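Local coordinates for flagellar motor switch protein FliG (Thermotoga maritima, PDB 3AJC), which probably forms part of the flagellar switch complex that sets the direction of motor rotation, here as its middle and C-terminal domains, at residues Glu97-Asn100 with Asn101-Arg104; Asp123-Arg126 with Arg127-Val131; Leu182-Glu185 with Leu186-Gly190; Thr152-Leu155 with Ala156-Leu159. All coordinates share one frame; numbering follows the deposited sequence.

Interaction 1: Glu97-Asn100 with Asn101-Arg104; sequences EIMN and NLDR
N101 holds CG opposite its own carbonyl carbon (chi1 -69°), and this folds the amide back along the last helical turn towards E97. M99 sets CG beside the backbone N (chi1 -69°) and bends again at chi2 and chi3, which carries its sulfur to L102. The N101 amide meets a backbone carbonyl: ND2 lies 2.7 Å from E97 O, but the N-H points poorly at it (129°), so the bond is weak. The backbone N of N101 reaches the same E97 O, weakly, at 3.3 Å. It also makes a weak bond to I98 O at 3.1 Å. E97 O therefore accepts two weak bonds from one residue, one from the side chain and one from the backbone. One step on, L102 N bonds weakly to M99 O at 3.3 Å. A water donates to M99 O at 3.2 Å and to L102 O at 2.7 Å, bridging the two carbonyls. The side chains of M99 and L102 cross obliquely, and SD comes within 4.1 Å of L102 CD1. Both also touch I110 of helix 104-117. I98 packs on A40 and L44 of helix 37-46. D103 follows as N-cap of the next helix, and its OD1 bonds to T106 OG1. The arrangement is a short connection between two helices: the last bonds of helix 92-100 are weak, and helix 104-117 starts almost at once.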
loop_
_atom_site.group_PDB
_atom_site.type_symbol
_atom_site.label_atom_id
_atom_site.label_comp_id
_atom_site.label_asym_id
_atom_site.label_seq_id
_atom_site.Cartn_x
_atom_site.Cartn_y
_atom_site.Cartn_z
ATOM N N GLU A 97 -0.623 2.639 -2.774
ATOM C CA GLU A 97 -1.380 3.393 -1.786
ATOM C C GLU A 97 -2.335 4.353 -2.492
ATOM O O GLU A 97 -3.465 4.562 -2.052
ATOM C CB GLU A 97 -0.419 4.159 -0.861
ATOM C CG GLU A 97 0.135 3.309 0.295
ATOM C CD GLU A 97 1.457 3.828 0.869
ATOM O OE1 GLU A 97 1.634 5.060 0.984
ATOM O OE2 GLU A 97 2.322 2.997 1.221
ATOM N N ILE A 98 -1.875 4.930 -3.597
ATOM C CA ILE A 98 -2.699 5.854 -4.366
ATOM C C ILE A 98 -3.836 5.065 -5.022
ATOM O O ILE A 98 -4.993 5.492 -5.008
ATOM C CB ILE A 98 -1.854 6.559 -5.445
ATOM C CG1 ILE A 98 -0.832 7.478 -4.756
ATOM C CG2 ILE A 98 -2.757 7.298 -6.426
ATOM C CD1 ILE A 98 0.080 8.242 -5.692
ATOM N N MET A 99 -3.505 3.892 -5.560
ATOM C CA MET A 99 -4.498 3.057 -6.210
ATOM C C MET A 99 -5.586 2.617 -5.217
ATOM O O MET A 99 -6.764 2.531 -5.567
ATOM C CB MET A 99 -3.819 1.835 -6.846
ATOM C CG MET A 99 -2.931 2.151 -8.062
ATOM S SD MET A 99 -3.869 2.513 -9.577
ATOM C CE MET A 99 -4.108 0.864 -10.232
ATOM N N ASN A 100 -5.197 2.348 -3.978
ATOM C CA ASN A 100 -6.177 1.924 -2.976
ATOM C C ASN A 100 -7.160 3.055 -2.635
ATOM O O ASN A 100 -8.323 2.811 -2.310
ATOM C CB ASN A 100 -5.477 1.454 -1.700
ATOM C CG ASN A 100 -4.987 0.027 -1.795
ATOM O OD1 ASN A 100 -5.634 -0.830 -2.394
ATOM N ND2 ASN A 100 -3.848 -0.243 -1.179
ATOM N N ASN A 101 -6.690 4.292 -2.730
ATOM C CA ASN A 101 -7.527 5.441 -2.415
ATOM C C ASN A 101 -8.276 6.042 -3.591
ATOM O O ASN A 101 -8.985 7.034 -3.424
ATOM C CB ASN A 101 -6.681 6.518 -1.742
ATOM C CG ASN A 101 -6.232 6.111 -0.360
ATOM O OD1 ASN A 101 -7.046 6.011 0.569
ATOM N ND2 ASN A 101 -4.935 5.859 -0.212
ATOM N N LEU A 102 -8.107 5.468 -4.781
ATOM C CA LEU A 102 -8.821 5.960 -5.953
ATOM C C LEU A 102 -10.207 5.344 -5.907
ATOM O O LEU A 102 -10.442 4.390 -5.164
ATOM C CB LEU A 102 -8.146 5.500 -7.255
ATOM C CG LEU A 102 -7.005 6.292 -7.908
ATOM C CD1 LEU A 102 -6.534 5.545 -9.184
ATOM C CD2 LEU A 102 -7.476 7.697 -8.262
ATOM N N ASP A 103 -11.128 5.892 -6.688
ATOM C CA ASP A 103 -12.455 5.316 -6.764
ATOM C C ASP A 103 -12.210 4.023 -7.541
ATOM O O ASP A 103 -11.330 3.971 -8.406
ATOM C CB ASP A 103 -13.407 6.227 -7.549
ATOM C CG ASP A 103 -12.912 6.525 -8.954
ATOM O OD1 ASP A 103 -11.910 7.267 -9.093
ATOM O OD2 ASP A 103 -13.515 6.015 -9.925
ATOM N N ARG A 104 -12.981 2.988 -7.230
ATOM C CA ARG A 104 -12.863 1.689 -7.886
ATOM C C ARG A 104 -12.754 1.755 -9.407
ATOM O O ARG A 104 -11.871 1.138 -10.003
ATOM C CB ARG A 104 -14.065 0.820 -7.519
ATOM C CG ARG A 104 -13.715 -0.609 -7.183
ATOM C CD ARG A 104 -14.495 -1.009 -5.959
ATOM N NE ARG A 104 -14.279 -0.021 -4.905
ATOM C CZ ARG A 104 -15.013 0.076 -3.801
ATOM N NH1 ARG A 104 -16.022 -0.760 -3.595
ATOM N NH2 ARG A 104 -14.734 1.014 -2.908
HETATM O O HOH W 1 -9.835 1.750 -5.409
#

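Interaction 2: Asp123-Arg126 with Arg127-Val131; sequences DEIR and RRMFV
One carboxylate, that of D123, serves two arginines that follow it on the same helix: R127 through OD1 and, less surely placed, R126 through OD2. This is an intrahelical salt-bridge network on helix 119-128. The NE of R127 donates to OD1 of D123 at 2.9 Å, nearly straight (163°). D123 OD1 sits at the edge of the R127 guanidinium, in its plane. The bond arrives on the syn side of the carboxylate, tilted about 31° out of its plane, and the two planes are 47° apart. R127 reaches this spot by bending at chi3, which lays the guanidinium over D123 O and E124 CA. The R126 arm also meets D123 at the edge of its guanidinium, but NH2 of R126 is crowded in the model, so its exact place is doubtful. R127 has a further salt bridge, through NH1, to E213. R128 leads away to D93, again as a salt bridge. Routine helix bonds run from R127 N to D123 O (3.2 Å) and from R128 N to E124 O (3.1 Å). On the inner side, I125 CG2 lies 4.2 Å from M129 SD, and both side chains touch helix 104-117. Further on, M129 N bonds to R126 O at 2.9 Å, coming from above the carbonyl plane rather than along a lone pair.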
loop_
_atom_site.group_PDB
_atom_site.type_symbol
_atom_site.label_atom_id
_atom_site.label_comp_id
_atom_site.label_asym_id
_atom_site.label_seq_id
_atom_site.Cartn_x
_atom_site.Cartn_y
_atom_site.Cartn_z
ATOM N N ASP A 123 1.644 -6.323 -11.707
ATOM C CA ASP A 123 1.631 -7.372 -10.699
ATOM C C ASP A 123 2.319 -6.927 -9.416
ATOM O O ASP A 123 1.909 -7.307 -8.323
ATOM C CB ASP A 123 2.284 -8.644 -11.256
ATOM C CG ASP A 123 1.918 -9.887 -10.457
ATOM O OD1 ASP A 123 2.667 -10.253 -9.519
ATOM O OD2 ASP A 123 0.869 -10.493 -10.763
ATOM N N GLU A 124 3.364 -6.120 -9.542
ATOM C CA GLU A 124 4.058 -5.626 -8.365
ATOM C C GLU A 124 3.127 -4.699 -7.582
ATOM O O GLU A 124 3.055 -4.765 -6.352
ATOM C CB GLU A 124 5.333 -4.872 -8.771
ATOM C CG GLU A 124 6.543 -5.774 -8.998
ATOM C CD GLU A 124 7.681 -5.085 -9.745
ATOM O OE1 GLU A 124 8.107 -3.977 -9.337
ATOM O OE2 GLU A 124 8.161 -5.665 -10.744
ATOM N N ILE A 125 2.399 -3.850 -8.303
ATOM C CA ILE A 125 1.487 -2.891 -7.678
ATOM C C ILE A 125 0.295 -3.573 -7.010
ATOM O O ILE A 125 -0.062 -3.262 -5.878
ATOM C CB ILE A 125 0.984 -1.850 -8.725
ATOM C CG1 ILE A 125 2.188 -1.068 -9.274
ATOM C CG2 ILE A 125 -0.031 -0.896 -8.086
ATOM C CD1 ILE A 125 1.870 -0.039 -10.344
ATOM N N ARG A 126 -0.310 -4.511 -7.720
ATOM C CA ARG A 126 -1.449 -5.224 -7.195
ATOM C C ARG A 126 -1.090 -5.891 -5.870
ATOM O O ARG A 126 -1.780 -5.694 -4.861
ATOM C CB ARG A 126 -1.907 -6.265 -8.207
ATOM C CG ARG A 126 -3.253 -6.884 -7.894
ATOM C CD ARG A 126 -3.582 -8.000 -8.862
ATOM N NE ARG A 126 -2.392 -8.517 -9.535
ATOM C CZ ARG A 126 -1.881 -8.002 -10.652
ATOM N NH1 ARG A 126 -2.458 -6.951 -11.226
ATOM N NH2 ARG A 126 -0.798 -8.539 -11.199
ATOM N N ARG A 127 -0.009 -6.668 -5.865
ATOM C CA ARG A 127 0.411 -7.343 -4.642
ATOM C C ARG A 127 0.754 -6.355 -3.528
ATOM O O ARG A 127 0.583 -6.661 -2.354
ATOM C CB ARG A 127 1.590 -8.288 -4.920
ATOM C CG ARG A 127 1.154 -9.574 -5.641
ATOM C CD ARG A 127 2.282 -10.599 -5.809
ATOM N NE ARG A 127 3.346 -10.132 -6.701
ATOM C CZ ARG A 127 4.435 -9.479 -6.302
ATOM N NH1 ARG A 127 4.625 -9.214 -5.017
ATOM N NH2 ARG A 127 5.330 -9.078 -7.191
ATOM N N ARG A 128 1.227 -5.168 -3.891
ATOM C CA ARG A 128 1.552 -4.167 -2.882
ATOM C C ARG A 128 0.300 -3.451 -2.367
ATOM O O ARG A 128 0.366 -2.716 -1.384
ATOM C CB ARG A 128 2.529 -3.133 -3.445
ATOM C CG ARG A 128 3.971 -3.575 -3.416
ATOM C CD ARG A 128 4.404 -3.854 -1.989
ATOM N NE ARG A 128 5.838 -4.099 -1.893
ATOM C CZ ARG A 128 6.771 -3.205 -2.201
ATOM N NH1 ARG A 128 6.423 -1.999 -2.629
ATOM N NH2 ARG A 128 8.054 -3.514 -2.081
ATOM N N MET A 129 -0.830 -3.674 -3.033
ATOM C CA MET A 129 -2.101 -3.044 -2.654
ATOM C C MET A 129 -2.834 -3.748 -1.505
ATOM O O MET A 129 -3.813 -3.231 -0.970
ATOM C CB MET A 129 -3.034 -2.975 -3.871
ATOM C CG MET A 129 -2.720 -1.836 -4.835
ATOM S SD MET A 129 -3.726 -1.920 -6.329
ATOM C CE MET A 129 -5.360 -1.379 -5.687
ATOM N N PHE A 130 -2.350 -4.929 -1.141
ATOM C CA PHE A 130 -2.945 -5.733 -0.078
ATOM C C PHE A 130 -3.036 -4.951 1.234
ATOM O O PHE A 130 -2.033 -4.425 1.718
ATOM C CB PHE A 130 -2.090 -6.993 0.136
ATOM C CG PHE A 130 -2.793 -8.086 0.895
ATOM C CD1 PHE A 130 -3.561 -9.029 0.223
ATOM C CD2 PHE A 130 -2.717 -8.149 2.281
ATOM C CE1 PHE A 130 -4.252 -10.014 0.915
ATOM C CE2 PHE A 130 -3.409 -9.136 2.992
ATOM C CZ PHE A 130 -4.175 -10.072 2.305
ATOM N N VAL A 131 -4.237 -4.841 1.792
ATOM C CA VAL A 131 -4.404 -4.160 3.075
ATOM C C VAL A 131 -4.816 -5.214 4.097
ATOM O O VAL A 131 -5.184 -6.329 3.735
ATOM C CB VAL A 131 -5.483 -3.040 3.041
ATOM C CG1 VAL A 131 -5.021 -1.914 2.123
ATOM C CG2 VAL A 131 -6.834 -3.606 2.614
#

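Interaction 3: Leu182-Glu185 with Leu186-Gly190; sequences LKDE and LEYMG
E185 and L186 lose the most surface in this contact, and D184 comes next. E185 meets M189. Its CG stands opposite its own backbone N (chi1 173°), and a bend at chi2 (65°) swings the carboxylate towards the methionine methyl. E185 OE1 then lies 3.5 Å from M189 CE, with the two side chains crossing. M189 CB also sits against E185 O, at 3.1 Å. The same carboxylate has a long, weak ion pair with R153 of helix 152-159.

L186 faces L182 one turn back. Its CD1 lies 4.0 Å from L182 CG, and its CG rests on L182 O. The backbone bond beneath them, L186 N to L182 O at 2.9 Å, is almost straight (173°). L182 also packs on L159 of helix 152-159.

D184 runs alongside Y188, pointing the same way. Its OD2 is 4.0 Å from Y188 CE1, and Y188 CD1 approaches D184 O at 3.3 Å. Y188 is the first residue to leave helical angles. Its N still bonds to D184 O at 3.2 Å, with a weak second bond to E185 O. M189 N bonds instead to L186 O.

D184 OD2 stands 4.5 Å from E187 OE2, so two acidic groups lie close together near the C-terminal end of helix 176-187. The helix end would also disfavour negative charge there. Together these effects may raise the proton affinity of one carboxylate.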
loop_
_atom_site.group_PDB
_atom_site.type_symbol
_atom_site.label_atom_id
_atom_site.label_comp_id
_atom_site.label_asym_id
_atom_site.label_seq_id
_atom_site.Cartn_x
_atom_site.Cartn_y
_atom_site.Cartn_z
ATOM N N LEU A 182 -3.254 -15.628 22.938
ATOM C CA LEU A 182 -3.758 -14.352 22.442
ATOM C C LEU A 182 -4.759 -13.733 23.428
ATOM O O LEU A 182 -4.624 -12.574 23.814
ATOM C CB LEU A 182 -4.411 -14.552 21.068
ATOM C CG LEU A 182 -5.077 -13.325 20.432
ATOM C CD1 LEU A 182 -4.038 -12.247 20.162
ATOM C CD2 LEU A 182 -5.767 -13.744 19.141
ATOM N N LYS A 183 -5.749 -14.514 23.855
ATOM C CA LYS A 183 -6.749 -13.997 24.790
ATOM C C LYS A 183 -6.095 -13.424 26.039
ATOM O O LYS A 183 -6.510 -12.373 26.540
ATOM C CB LYS A 183 -7.748 -15.088 25.171
ATOM C CG LYS A 183 -8.606 -15.563 24.013
ATOM C CD LYS A 183 -9.585 -16.639 24.470
ATOM C CE LYS A 183 -10.502 -17.057 23.335
ATOM N NZ LYS A 183 -11.472 -18.132 23.678
ATOM N N ASP A 184 -5.070 -14.116 26.538
ATOM C CA ASP A 184 -4.345 -13.654 27.718
ATOM C C ASP A 184 -3.713 -12.296 27.467
ATOM O O ASP A 184 -3.804 -11.397 28.306
ATOM C CB ASP A 184 -3.239 -14.628 28.097
ATOM C CG ASP A 184 -3.638 -15.535 29.229
ATOM O OD1 ASP A 184 -4.231 -16.599 28.945
ATOM O OD2 ASP A 184 -3.369 -15.169 30.400
ATOM N N GLU A 185 -3.059 -12.160 26.315
ATOM C CA GLU A 185 -2.417 -10.907 25.955
ATOM C C GLU A 185 -3.455 -9.790 25.931
ATOM O O GLU A 185 -3.273 -8.751 26.567
ATOM C CB GLU A 185 -1.739 -11.037 24.590
ATOM C CG GLU A 185 -1.158 -9.741 24.022
ATOM C CD GLU A 185 -0.015 -9.173 24.848
ATOM O OE1 GLU A 185 0.723 -8.308 24.324
ATOM O OE2 GLU A 185 0.148 -9.579 26.017
ATOM N N LEU A 186 -4.549 -10.009 25.211
ATOM C CA LEU A 186 -5.608 -9.007 25.117
ATOM C C LEU A 186 -6.102 -8.549 26.496
ATOM O O LEU A 186 -6.224 -7.352 26.755
ATOM C CB LEU A 186 -6.773 -9.562 24.295
ATOM C CG LEU A 186 -6.413 -9.878 22.840
ATOM C CD1 LEU A 186 -7.509 -10.696 22.182
ATOM C CD2 LEU A 186 -6.175 -8.579 22.092
ATOM N N GLU A 187 -6.373 -9.503 27.380
ATOM C CA GLU A 187 -6.851 -9.194 28.725
ATOM C C GLU A 187 -5.936 -8.268 29.518
ATOM O O GLU A 187 -6.414 -7.378 30.220
ATOM C CB GLU A 187 -7.053 -10.483 29.519
ATOM C CG GLU A 187 -8.229 -11.319 29.050
ATOM C CD GLU A 187 -8.293 -12.667 29.743
ATOM O OE1 GLU A 187 -9.296 -13.391 29.547
ATOM O OE2 GLU A 187 -7.339 -13.004 30.476
ATOM N N TYR A 188 -4.626 -8.482 29.416
ATOM C CA TYR A 188 -3.672 -7.659 30.153
ATOM C C TYR A 188 -2.882 -6.713 29.267
ATOM O O TYR A 188 -1.782 -6.291 29.628
ATOM C CB TYR A 188 -2.688 -8.536 30.929
ATOM C CG TYR A 188 -3.342 -9.515 31.866
ATOM C CD1 TYR A 188 -3.494 -10.853 31.508
ATOM C CD2 TYR A 188 -3.817 -9.106 33.110
ATOM C CE1 TYR A 188 -4.099 -11.761 32.365
ATOM C CE2 TYR A 188 -4.426 -10.006 33.976
ATOM C CZ TYR A 188 -4.563 -11.331 33.599
ATOM O OH TYR A 188 -5.158 -12.220 34.460
ATOM N N MET A 189 -3.432 -6.383 28.107
ATOM C CA MET A 189 -2.746 -5.479 27.200
ATOM C C MET A 189 -3.094 -4.030 27.522
ATOM O O MET A 189 -2.230 -3.259 27.917
ATOM C CB MET A 189 -3.104 -5.808 25.749
ATOM C CG MET A 189 -2.484 -4.874 24.733
ATOM S SD MET A 189 -2.663 -5.519 23.065
ATOM C CE MET A 189 -0.991 -5.761 22.639
ATOM N N GLY A 190 -4.361 -3.662 27.368
ATOM C CA GLY A 190 -4.753 -2.294 27.654
ATOM C C GLY A 190 -4.659 -1.398 26.429
ATOM O O GLY A 190 -4.434 -1.890 25.322
#

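Interaction 4: Thr152-Leu155 with Ala156-Leu159; sequences TRDL and ALAL
T152-L155 and A156-L159 form one unbroken helix, each residue of the second half bonding to the residue four places before it. A156 N meets T152 O, and L157 N meets R153 O, both at 3.0 Å. A158 N meets D154 O and L159 N meets L155 O, both at 2.9 Å. The first three bonds are fairly straight, while that of L159 is more bent (145°). At the start of the helix D154 N donates a hydrogen bond to D151 OD1, just ahead of the segment.

The side chains pair along the same spacing. R153 stretches out from CG to NE, and this extended arm crosses L157. Its NH1 comes within 3.5 Å of L157 CD1, which meets the guanidinium obliquely. L157 CG also rests on R153 O. L155 turns CG opposite its backbone N (chi1 -163°), and CG then lies 4.3 Å from L159 CD1. L159 CG in turn sits 3.2 Å from L155 O. A158 CB is close to D154 O, at 3.3 Å.

A156 and A158 lie on the faces that meet other helices. A156 is covered by L182, E185 and L186 of helix 176-187. A158 touches I204 of helix 194-213, and its carbonyl takes a bond from Q201 NE2. D154 and L157 pack on A200 of that helix too. This is a short, mostly buried helix packed against helices 176-187 and 194-213 within the all-helical FliG C-terminal domain.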
loop_
_atom_site.group_PDB
_atom_site.type_symbol
_atom_site.label_atom_id
_atom_site.label_comp_id
_atom_site.label_asym_id
_atom_site.label_seq_id
_atom_site.Cartn_x
_atom_site.Cartn_y
_atom_site.Cartn_z
ATOM N N THR A 152 2.382 -13.643 19.173
ATOM C CA THR A 152 1.200 -13.269 19.922
ATOM C C THR A 152 0.948 -11.776 20.046
ATOM O O THR A 152 -0.161 -11.314 19.777
ATOM C CB THR A 152 1.250 -13.865 21.343
ATOM O OG1 THR A 152 1.342 -15.287 21.247
ATOM C CG2 THR A 152 0.002 -13.478 22.144
ATOM N N ARG A 153 1.961 -11.019 20.459
ATOM C CA ARG A 153 1.754 -9.592 20.649
ATOM C C ARG A 153 1.426 -8.820 19.377
ATOM O O ARG A 153 0.595 -7.914 19.393
ATOM C CB ARG A 153 2.957 -8.955 21.337
ATOM C CG ARG A 153 2.693 -7.513 21.758
ATOM C CD ARG A 153 3.624 -7.085 22.881
ATOM N NE ARG A 153 3.114 -5.908 23.580
ATOM C CZ ARG A 153 3.187 -4.669 23.109
ATOM N NH1 ARG A 153 3.759 -4.431 21.933
ATOM N NH2 ARG A 153 2.670 -3.670 23.808
ATOM N N ASP A 154 2.080 -9.158 18.276
ATOM C CA ASP A 154 1.790 -8.456 17.040
ATOM C C ASP A 154 0.361 -8.753 16.602
ATOM O O ASP A 154 -0.338 -7.877 16.095
ATOM C CB ASP A 154 2.780 -8.851 15.954
ATOM C CG ASP A 154 4.097 -8.128 16.098
ATOM O OD1 ASP A 154 4.072 -6.908 16.390
ATOM O OD2 ASP A 154 5.151 -8.763 15.916
ATOM N N LEU A 155 -0.070 -9.988 16.828
ATOM C CA LEU A 155 -1.411 -10.397 16.462
ATOM C C LEU A 155 -2.418 -9.590 17.279
ATOM O O LEU A 155 -3.361 -9.030 16.732
ATOM C CB LEU A 155 -1.587 -11.893 16.724
ATOM C CG LEU A 155 -2.750 -12.637 16.071
ATOM C CD1 LEU A 155 -2.905 -12.199 14.607
ATOM C CD2 LEU A 155 -2.485 -14.151 16.161
ATOM N N ALA A 156 -2.203 -9.523 18.588
ATOM C CA ALA A 156 -3.110 -8.795 19.460
ATOM C C ALA A 156 -3.221 -7.333 19.035
ATOM O O ALA A 156 -4.325 -6.787 18.949
ATOM C CB ALA A 156 -2.641 -8.897 20.901
ATOM N N LEU A 157 -2.077 -6.704 18.778
ATOM C CA LEU A 157 -2.053 -5.313 18.345
ATOM C C LEU A 157 -2.820 -5.141 17.040
ATOM O O LEU A 157 -3.699 -4.287 16.923
ATOM C CB LEU A 157 -0.607 -4.847 18.141
ATOM C CG LEU A 157 0.219 -4.673 19.414
ATOM C CD1 LEU A 157 1.710 -4.497 19.095
ATOM C CD2 LEU A 157 -0.320 -3.482 20.156
ATOM N N ALA A 158 -2.477 -5.965 16.059
ATOM C CA ALA A 158 -3.113 -5.907 14.749
ATOM C C ALA A 158 -4.636 -6.060 14.824
ATOM O O ALA A 158 -5.370 -5.445 14.039
ATOM C CB ALA A 158 -2.525 -6.986 13.846
ATOM N N LEU A 159 -5.105 -6.872 15.767
ATOM C CA LEU A 159 -6.533 -7.122 15.924
ATOM C C LEU A 159 -7.299 -5.949 16.529
ATOM O O LEU A 159 -8.496 -5.803 16.299
ATOM C CB LEU A 159 -6.759 -8.385 16.759
ATOM C CG LEU A 159 -6.416 -9.685 16.031
ATOM C CD1 LEU A 159 -6.569 -10.885 16.958
ATOM C CD2 LEU A 159 -7.327 -9.815 14.829
#

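In the fold
The four contacts fall into two pairs. Interactions 1 and 2 have centres 11 Å apart and touch. N100 ND2 probably bonds to M129 O at 3.0 Å, and M99 CB packs on M129 CE. Both lie about 10 Å from R58, part of the EHPQR motif that is important for interaction with FliM, measured between its side chain and those of I98 and I125. Interactions 3 and 4 have centres 9 Å apart and join helices 176-187 and 152-159. M189 CE meets L157 CD2 at 3.4 Å, and E185 CG meets A156 CB at 3.6 Å. Nearest atoms of interactions 2 and 4 are about 10 Å apart, so the pairs do not touch.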